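Local coordinates for putative type VI secretion protein (Escherichia coli, PDB 6SKI) that probably hydrolyses phospholipids as a toxic effector that is loaded onto the VgrG spike of the type VI secretion system, at residues A66-N71 / P525-D530; S77-L82 / G518-V523; A428-V433 / Q461-R466. All coordinates share one frame; numbering follows the deposited sequence.

Contact 1: A66-N71 / P525-D530; sequences ARQGVN and PNKPND
Lys527 NZ reaches Gln68 OE1 at 3.4 Å, a weak hydrogen bond and the one polar link between 66-71 and 525-530. The two side chains arrive from opposite directions while the backbones stay well apart, the CA atoms of Gln68 and Lys527 being 10.5 Å from each other. Just 73 Å² is buried between the segments, and both touching residues remain partly exposed at the protein surface. The ammonium does not meet the amide oxygen head-on: it lies to the NE2 side of the carboxamide and is tilted out of the amide plane. NZ is consequently 4.0 Å from Gln68 NE2 as well, although the bond goes to the oxygen. Behind the ammonium, Lys527 CD comes within 4.0 Å of Gln68 OE1, so the last methylenes of the lysine also brush the oxygen. Lys527 spans the distance with a chain stretched out beyond CG. Gln68 is folded instead, its chain bent at chi2 (-61°), which turns the amide toward the lysine.

Both segments are loops. Residues 66-71 join helix 53-58 to helix 72-85, and the backbone turns sharply here through an inverse gamma turn centred on Gly69, closed by a weak bond from Val70 N to Gln68 O at 2.8 Å. Asn71 follows as the N-cap of helix 72-85, its OD1 accepting from Asp74 N. On the other side, 525-530 runs from strand 521-523 toward strand 536-538. Its lysine has a second partner in Tyr290, met through a cation-pi contact and a backbone hydrogen bond.

Contact 2: S77-L82 / G518-V523; sequences SCEDFL and GNKAFV
The Phe522 ring presents its edge to Glu79, whose CD lies in the ring plane 3.7 Å from Phe522 CE2. The carboxylate stands steeply to the ring, the two planes 69° apart, and both of its oxygens, Glu79 OE1 and OE2, are 3.7 Å from the same Phe522 CE2, OE1 near the ring plane. The acid therefore faces the C-H rim, where an aromatic ring carries its slight positive charge, and this is probably favourable. The aliphatic root of the glutamate joins in, with Glu79 CB 4.0 Å from Phe522 CE2. In Glu79, CG opposite the backbone N (chi1 178°) and an extended chain carry the acid group out from helix 72-85 to the ring edge.

What the helix meets is one side of an extended segment. Strand 521-523 pairs antiparallel with strand 495-497 through backbone bonds of Ala521 with Asp497 and Val523 with Glu495. Lys520 and Phe522, two residues apart, both point toward the helix, the usual alternation of an extended chain; Phe522 also packs on Gln72, Ala75 and Gln76 of that helix.

Lys520 approaches the glutamate from the opposite direction and closes a salt bridge, NZ to Glu79 OE2 at 2.9 Å, meeting the oxygen nearly in line with its C-O bond. A bend at chi3 (-52°) swings the ammonium to this position. OE1 has a long, weak ion pair with Lys83, one helical turn further on. Glu79 is buried, and the neighbouring lysines probably help keep its carboxylate ionised.

Contact 3: A428-V433 / Q461-R466; sequences AQEAGV and QGKAVR
The carboxylate of Glu430 and the guanidinium of Arg466 are joined by two bonds yet stand almost upright to each other, their planes 77° apart, instead of lying flat in one sheet. Arg466 grips side-on: NE donates to Glu430 OE2 at 2.7 Å, and NH2 to Glu430 OE1 at 2.5 Å, a length not to be read closely at this resolution. Relative to the guanidinium, OE1 lies in the plane while OE2 is tilted slightly from it. Relative to the carboxylate, both donors come steeply from the same side of the plane.

The arginine is folded back on its own helix. A bend at chi3 (-49°) lays one guanidinium face against the backbone at Gly462 C and Lys463 N, leaving the NE and NH2 edge turned to the acid. Lys463 NZ adds a weak third bond to Glu430 OE1 at 3.4 Å, making a salt-bridge network; its stronger partner is Asp426, which also pairs with Arg466 NH2.

Two helices meet here near their C-terminal ends. Helix 416-431 stops in a Schellman motif, where Gly432 takes a positive phi and Val433 N bonds back to Ala428 O at 3.0 Å. Helix 452-466 offers Lys463 and Arg466 from its last turn. Beneath them, Ala428 packs on Phe240 and Val465 on Leu304 of the central sheet, and Arg466 makes a cation-pi contact with Phe280.

Glu430 and Asp426 bring two negative charges to the C-terminal end of a helix; the cations of Lys463 and Arg466 probably offset both their mutual repulsion and that unfavourable setting, and so link the two helix ends.

Overall arrangement
Contacts 1 and 2 are neighbours, their centres 13 Å apart and their segments nearly continuous: the loop 66-71 runs into helix 72-85, which carries 77-82, and strand 521-523 of 518-523 leads into 525-530. Together they bring an N-terminal region against a C-terminal one across more than 430 residues. Contact 3 is local by comparison, joining helices 416-431 and 452-466 within that long interval. Its centre lies about 39 Å from that of contact 1 and 47 Å from that of contact 2. It packs on the sheet of the alpha/beta-hydrolase-type domain, whereas contacts 1 and 2 lie on the opposite side of the chain's centre.

Contact 1: A66-N71 / P525-D530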
loop_
_atom_site.group_PDB
_atom_site.type_symbol
_atom_site.label_atom_id
_atom_site.label_comp_id
_atom_site.label_asym_id
_atom_site.label_seq_id
_atom_site.Cartn_x
_atom_site.Cartn_y
_atom_site.Cartn_z
ATOM N N ALA A 66 -13.764 -24.827 -0.482
ATOM C CA ALA A 66 -14.735 -25.445 -1.376
ATOM C C ALA A 66 -14.329 -25.312 -2.839
ATOM O O ALA A 66 -14.599 -26.214 -3.639
ATOM C CB ALA A 66 -16.118 -24.839 -1.150
ATOM N N ARG A 67 -13.697 -24.196 -3.215
ATOM C CA ARG A 67 -13.213 -24.062 -4.587
ATOM C C ARG A 67 -12.120 -25.077 -4.881
ATOM O O ARG A 67 -11.972 -25.530 -6.021
ATOM C CB ARG A 67 -12.713 -22.642 -4.842
ATOM C CG ARG A 67 -13.743 -21.569 -4.572
ATOM C CD ARG A 67 -14.598 -21.318 -5.795
ATOM N NE ARG A 67 -13.797 -20.981 -6.965
ATOM C CZ ARG A 67 -14.309 -20.625 -8.137
ATOM N NH1 ARG A 67 -15.624 -20.560 -8.295
ATOM N NH2 ARG A 67 -13.507 -20.333 -9.152
ATOM N N GLN A 68 -11.340 -25.434 -3.870
ATOM C CA GLN A 68 -10.459 -26.585 -3.938
ATOM C C GLN A 68 -11.255 -27.837 -3.586
ATOM O O GLN A 68 -12.378 -27.764 -3.084
ATOM C CB GLN A 68 -9.275 -26.417 -2.988
ATOM C CG GLN A 68 -8.859 -24.970 -2.747
ATOM C CD GLN A 68 -8.424 -24.253 -4.011
ATOM O OE1 GLN A 68 -8.770 -23.095 -4.229
ATOM N NE2 GLN A 68 -7.653 -24.939 -4.846
ATOM N N GLY A 69 -10.675 -28.995 -3.866
ATOM C CA GLY A 69 -11.387 -30.220 -3.564
ATOM C C GLY A 69 -11.301 -30.600 -2.101
ATOM O O GLY A 69 -10.904 -31.720 -1.767
ATOM N N VAL A 70 -11.670 -29.677 -1.218
ATOM C CA VAL A 70 -11.586 -29.879 0.223
ATOM C C VAL A 70 -12.989 -29.753 0.802
ATOM O O VAL A 70 -13.488 -28.640 1.005
ATOM C CB VAL A 70 -10.628 -28.880 0.885
ATOM C CG1 VAL A 70 -10.444 -29.221 2.346
ATOM C CG2 VAL A 70 -9.294 -28.866 0.166
ATOM N N ASN A 71 -13.626 -30.889 1.068
ATOM C CA ASN A 71 -14.907 -30.885 1.759
ATOM C C ASN A 71 -14.741 -30.387 3.195
ATOM O O ASN A 71 -13.632 -30.300 3.725
ATOM C CB ASN A 71 -15.544 -32.278 1.685
ATOM C CG ASN A 71 -14.899 -33.290 2.618
ATOM O OD1 ASN A 71 -14.776 -33.074 3.819
ATOM N ND2 ASN A 71 -14.484 -34.414 2.054
ATOM N N PRO A 525 -5.917 -18.807 2.722
ATOM C CA PRO A 525 -5.713 -17.398 2.365
ATOM C C PRO A 525 -4.418 -17.149 1.625
ATOM O O PRO A 525 -4.369 -16.269 0.758
ATOM C CB PRO A 525 -5.716 -16.694 3.730
ATOM C CG PRO A 525 -6.365 -17.671 4.655
ATOM C CD PRO A 525 -5.874 -18.990 4.178
ATOM N N ASN A 526 -3.372 -17.905 1.931
ATOM C CA ASN A 526 -2.042 -17.685 1.392
ATOM C C ASN A 526 -1.646 -18.833 0.484
ATOM O O ASN A 526 -0.496 -19.264 0.456
ATOM C CB ASN A 526 -1.030 -17.515 2.518
ATOM C CG ASN A 526 -1.404 -16.401 3.462
ATOM O OD1 ASN A 526 -1.488 -15.242 3.066
ATOM N ND2 ASN A 526 -1.649 -16.748 4.716
ATOM N N LYS A 527 -2.601 -19.319 -0.289
ATOM C CA LYS A 527 -2.351 -20.479 -1.124
ATOM C C LYS A 527 -1.513 -20.076 -2.332
ATOM O O LYS A 527 -1.754 -19.028 -2.932
ATOM C CB LYS A 527 -3.669 -21.094 -1.580
ATOM C CG LYS A 527 -3.659 -21.684 -2.968
ATOM C CD LYS A 527 -5.047 -21.672 -3.564
ATOM C CE LYS A 527 -4.995 -21.665 -5.073
ATOM N NZ LYS A 527 -6.303 -21.254 -5.648
ATOM N N PRO A 528 -0.516 -20.881 -2.683
ATOM C CA PRO A 528 0.351 -20.524 -3.805
ATOM C C PRO A 528 -0.402 -20.545 -5.122
ATOM O O PRO A 528 -1.374 -21.281 -5.299
ATOM C CB PRO A 528 1.432 -21.608 -3.763
ATOM C CG PRO A 528 0.733 -22.760 -3.133
ATOM C CD PRO A 528 -0.058 -22.118 -2.038
ATOM N N ASN A 529 0.061 -19.725 -6.055
ATOM C CA ASN A 529 -0.456 -19.794 -7.407
ATOM C C ASN A 529 -0.047 -21.124 -8.028
ATOM O O ASN A 529 0.953 -21.733 -7.640
ATOM C CB ASN A 529 0.067 -18.618 -8.229
ATOM C CG ASN A 529 -0.785 -18.324 -9.440
ATOM O OD1 ASN A 529 -1.995 -18.141 -9.334
ATOM N ND2 ASN A 529 -0.154 -18.264 -10.603
ATOM N N ASP A 530 -0.840 -21.587 -8.989
ATOM C CA ASP A 530 -0.619 -22.916 -9.540
ATOM C C ASP A 530 0.757 -23.006 -10.187
ATOM O O ASP A 530 1.180 -22.102 -10.912
ATOM C CB ASP A 530 -1.705 -23.264 -10.556
ATOM C CG ASP A 530 -2.097 -24.727 -10.505
ATOM O OD1 ASP A 530 -3.096 -25.053 -9.832
ATOM O OD2 ASP A 530 -1.404 -25.556 -11.133
#

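Contact 2: S77-L82 / G518-V523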
loop_
_atom_site.group_PDB
_atom_site.type_symbol
_atom_site.label_atom_id
_atom_site.label_comp_id
_atom_site.label_asym_id
_atom_site.label_seq_id
_atom_site.Cartn_x
_atom_site.Cartn_y
_atom_site.Cartn_z
ATOM N N SER A 77 -10.341 -31.296 9.235
ATOM C CA SER A 77 -9.183 -32.141 9.488
ATOM C C SER A 77 -7.882 -31.420 9.173
ATOM O O SER A 77 -6.886 -31.628 9.867
ATOM C CB SER A 77 -9.281 -33.432 8.676
ATOM O OG SER A 77 -10.524 -34.074 8.882
ATOM N N CYS A 78 -7.873 -30.565 8.149
ATOM C CA CYS A 78 -6.696 -29.747 7.869
ATOM C C CYS A 78 -6.418 -28.784 9.014
ATOM O O CYS A 78 -5.264 -28.614 9.430
ATOM C CB CYS A 78 -6.891 -28.969 6.569
ATOM S SG CYS A 78 -6.864 -29.950 5.059
ATOM N N GLU A 79 -7.469 -28.142 9.528
ATOM C CA GLU A 79 -7.298 -27.249 10.671
ATOM C C GLU A 79 -6.762 -28.000 11.882
ATOM O O GLU A 79 -5.855 -27.515 12.570
ATOM C CB GLU A 79 -8.621 -26.569 11.012
ATOM C CG GLU A 79 -8.535 -25.654 12.216
ATOM C CD GLU A 79 -9.546 -24.533 12.174
ATOM O OE1 GLU A 79 -9.263 -23.498 11.534
ATOM O OE2 GLU A 79 -10.624 -24.683 12.782
ATOM N N ASP A 80 -7.310 -29.185 12.158
ATOM C CA ASP A 80 -6.846 -29.985 13.286
ATOM C C ASP A 80 -5.397 -30.419 13.097
ATOM O O ASP A 80 -4.607 -30.401 14.047
ATOM C CB ASP A 80 -7.753 -31.202 13.456
ATOM C CG ASP A 80 -9.002 -30.889 14.248
ATOM O OD1 ASP A 80 -9.220 -29.704 14.570
ATOM O OD2 ASP A 80 -9.774 -31.827 14.538
ATOM N N PHE A 81 -5.039 -30.813 11.875
ATOM C CA PHE A 81 -3.666 -31.183 11.556
ATOM C C PHE A 81 -2.715 -30.036 11.860
ATOM O O PHE A 81 -1.711 -30.210 12.562
ATOM C CB PHE A 81 -3.594 -31.570 10.077
ATOM C CG PHE A 81 -2.384 -32.372 9.698
ATOM C CD1 PHE A 81 -1.409 -32.686 10.622
ATOM C CD2 PHE A 81 -2.224 -32.802 8.396
ATOM C CE1 PHE A 81 -0.308 -33.420 10.253
ATOM C CE2 PHE A 81 -1.126 -33.534 8.026
ATOM C CZ PHE A 81 -0.167 -33.841 8.952
ATOM N N LEU A 82 -3.035 -28.842 11.359
ATOM C CA LEU A 82 -2.163 -27.698 11.589
ATOM C C LEU A 82 -2.079 -27.356 13.068
ATOM O O LEU A 82 -0.997 -27.044 13.574
ATOM C CB LEU A 82 -2.649 -26.493 10.788
ATOM C CG LEU A 82 -1.728 -25.274 10.827
ATOM C CD1 LEU A 82 -0.453 -25.533 10.045
ATOM C CD2 LEU A 82 -2.454 -24.056 10.290
ATOM N N GLY A 518 -23.002 -20.396 13.492
ATOM C CA GLY A 518 -22.295 -21.447 14.189
ATOM C C GLY A 518 -21.443 -22.340 13.317
ATOM O O GLY A 518 -20.694 -23.167 13.852
ATOM N N ASN A 519 -21.528 -22.204 11.998
ATOM C CA ASN A 519 -20.690 -22.983 11.102
ATOM C C ASN A 519 -19.331 -22.314 10.934
ATOM O O ASN A 519 -19.115 -21.172 11.343
ATOM C CB ASN A 519 -21.353 -23.136 9.736
ATOM C CG ASN A 519 -21.293 -21.864 8.920
ATOM O OD1 ASN A 519 -21.385 -20.765 9.462
ATOM N ND2 ASN A 519 -21.124 -22.004 7.611
ATOM N N LYS A 520 -18.408 -23.046 10.319
ATOM C CA LYS A 520 -17.103 -22.516 9.963
ATOM C C LYS A 520 -16.876 -22.705 8.471
ATOM O O LYS A 520 -17.037 -23.812 7.950
ATOM C CB LYS A 520 -15.993 -23.193 10.767
ATOM C CG LYS A 520 -15.538 -22.383 11.966
ATOM C CD LYS A 520 -14.276 -22.952 12.583
ATOM C CE LYS A 520 -14.422 -24.432 12.866
ATOM N NZ LYS A 520 -13.308 -24.937 13.710
ATOM N N ALA A 521 -16.509 -21.625 7.795
ATOM C CA ALA A 521 -16.133 -21.647 6.392
ATOM C C ALA A 521 -14.620 -21.542 6.299
ATOM O O ALA A 521 -14.005 -20.727 6.991
ATOM C CB ALA A 521 -16.790 -20.502 5.620
ATOM N N PHE A 522 -14.028 -22.356 5.434
ATOM C CA PHE A 522 -12.590 -22.577 5.422
ATOM C C PHE A 522 -11.982 -22.034 4.139
ATOM O O PHE A 522 -12.491 -22.293 3.045
ATOM C CB PHE A 522 -12.283 -24.063 5.578
ATOM C CG PHE A 522 -12.512 -24.577 6.965
ATOM C CD1 PHE A 522 -13.659 -25.280 7.276
ATOM C CD2 PHE A 522 -11.579 -24.359 7.960
ATOM C CE1 PHE A 522 -13.872 -25.748 8.549
ATOM C CE2 PHE A 522 -11.788 -24.828 9.234
ATOM C CZ PHE A 522 -12.935 -25.523 9.528
ATOM N N VAL A 523 -10.897 -21.282 4.286
ATOM C CA VAL A 523 -10.188 -20.663 3.175
ATOM C C VAL A 523 -8.711 -21.002 3.300
ATOM O O VAL A 523 -8.198 -21.182 4.409
ATOM C CB VAL A 523 -10.398 -19.135 3.155
ATOM C CG1 VAL A 523 -9.892 -18.516 4.442
ATOM C CG2 VAL A 523 -9.727 -18.504 1.953
#

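Contact 3: A428-V433 / Q461-R466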
loop_
_atom_site.group_PDB
_atom_site.type_symbol
_atom_site.label_atom_id
_atom_site.label_comp_id
_atom_site.label_asym_id
_atom_site.label_seq_id
_atom_site.Cartn_x
_atom_site.Cartn_y
_atom_site.Cartn_z
ATOM N N ALA A 428 14.415 7.403 -5.569
ATOM C CA ALA A 428 13.745 8.673 -5.326
ATOM C C ALA A 428 14.740 9.824 -5.281
ATOM O O ALA A 428 14.478 10.899 -5.828
ATOM C CB ALA A 428 12.941 8.599 -4.033
ATOM N N GLN A 429 15.891 9.618 -4.640
ATOM C CA GLN A 429 16.907 10.659 -4.584
ATOM C C GLN A 429 17.466 10.968 -5.963
ATOM O O GLN A 429 17.839 12.113 -6.237
ATOM C CB GLN A 429 18.019 10.239 -3.628
ATOM C CG GLN A 429 17.676 10.460 -2.168
ATOM C CD GLN A 429 18.528 9.629 -1.234
ATOM O OE1 GLN A 429 19.466 8.960 -1.664
ATOM N NE2 GLN A 429 18.202 9.662 0.050
ATOM N N GLU A 430 17.541 9.966 -6.842
ATOM C CA GLU A 430 17.873 10.253 -8.233
ATOM C C GLU A 430 16.790 11.097 -8.886
ATOM O O GLU A 430 17.091 12.010 -9.663
ATOM C CB GLU A 430 18.073 8.959 -9.014
ATOM C CG GLU A 430 19.490 8.430 -8.998
ATOM C CD GLU A 430 19.649 7.199 -9.861
ATOM O OE1 GLU A 430 20.565 6.396 -9.592
ATOM O OE2 GLU A 430 18.853 7.029 -10.807
ATOM N N ALA A 431 15.523 10.808 -8.585
ATOM C CA ALA A 431 14.432 11.576 -9.171
ATOM C C ALA A 431 14.380 13.017 -8.682
ATOM O O ALA A 431 13.641 13.818 -9.260
ATOM C CB ALA A 431 13.096 10.901 -8.880
ATOM N N GLY A 432 15.127 13.362 -7.638
ATOM C CA GLY A 432 15.120 14.705 -7.087
ATOM C C GLY A 432 14.501 14.806 -5.713
ATOM O O GLY A 432 14.547 15.887 -5.111
ATOM N N VAL A 433 13.928 13.726 -5.187
ATOM C CA VAL A 433 13.282 13.768 -3.885
ATOM C C VAL A 433 14.331 13.885 -2.791
ATOM O O VAL A 433 15.402 13.271 -2.859
ATOM C CB VAL A 433 12.411 12.518 -3.689
ATOM C CG1 VAL A 433 11.466 12.718 -2.539
ATOM C CG2 VAL A 433 11.640 12.213 -4.958
ATOM N N GLN A 461 21.984 -2.638 -8.714
ATOM C CA GLN A 461 21.011 -3.223 -9.624
ATOM C C GLN A 461 19.918 -2.225 -9.946
ATOM O O GLN A 461 19.537 -2.068 -11.113
ATOM C CB GLN A 461 20.427 -4.496 -9.020
ATOM C CG GLN A 461 21.388 -5.659 -9.022
ATOM C CD GLN A 461 20.798 -6.889 -8.391
ATOM O OE1 GLN A 461 19.629 -6.907 -8.020
ATOM N NE2 GLN A 461 21.606 -7.929 -8.259
ATOM N N GLY A 462 19.455 -1.481 -8.940
ATOM C CA GLY A 462 18.455 -0.467 -9.207
ATOM C C GLY A 462 18.957 0.545 -10.213
ATOM O O GLY A 462 18.285 0.824 -11.211
ATOM N N LYS A 463 20.183 1.034 -10.015
ATOM C CA LYS A 463 20.751 1.973 -10.971
ATOM C C LYS A 463 20.742 1.376 -12.367
ATOM O O LYS A 463 20.357 2.043 -13.334
ATOM C CB LYS A 463 22.172 2.352 -10.557
ATOM C CG LYS A 463 22.247 3.103 -9.247
ATOM C CD LYS A 463 23.683 3.390 -8.857
ATOM C CE LYS A 463 23.759 4.065 -7.500
ATOM N NZ LYS A 463 22.945 5.309 -7.440
ATOM N N ALA A 464 21.084 0.091 -12.475
ATOM C CA ALA A 464 21.138 -0.541 -13.784
ATOM C C ALA A 464 19.772 -0.523 -14.451
ATOM O O ALA A 464 19.662 -0.243 -15.649
ATOM C CB ALA A 464 21.664 -1.968 -13.659
ATOM N N VAL A 465 18.712 -0.813 -13.695
ATOM C CA VAL A 465 17.388 -0.797 -14.305
ATOM C C VAL A 465 16.943 0.636 -14.558
ATOM O O VAL A 465 16.140 0.902 -15.460
ATOM C CB VAL A 465 16.379 -1.589 -13.451
ATOM C CG1 VAL A 465 17.014 -2.870 -12.952
ATOM C CG2 VAL A 465 15.854 -0.765 -12.304
ATOM N N ARG A 466 17.458 1.585 -13.772
ATOM C CA ARG A 466 17.092 2.981 -13.982
ATOM C C ARG A 466 17.858 3.579 -15.153
ATOM O O ARG A 466 17.332 4.431 -15.877
ATOM C CB ARG A 466 17.316 3.778 -12.702
ATOM C CG ARG A 466 16.266 3.489 -11.648
ATOM C CD ARG A 466 16.261 4.523 -10.549
ATOM N NE ARG A 466 17.599 4.776 -10.036
ATOM C CZ ARG A 466 18.110 4.165 -8.975
ATOM N NH1 ARG A 466 17.394 3.263 -8.323
ATOM N NH2 ARG A 466 19.336 4.451 -8.570
#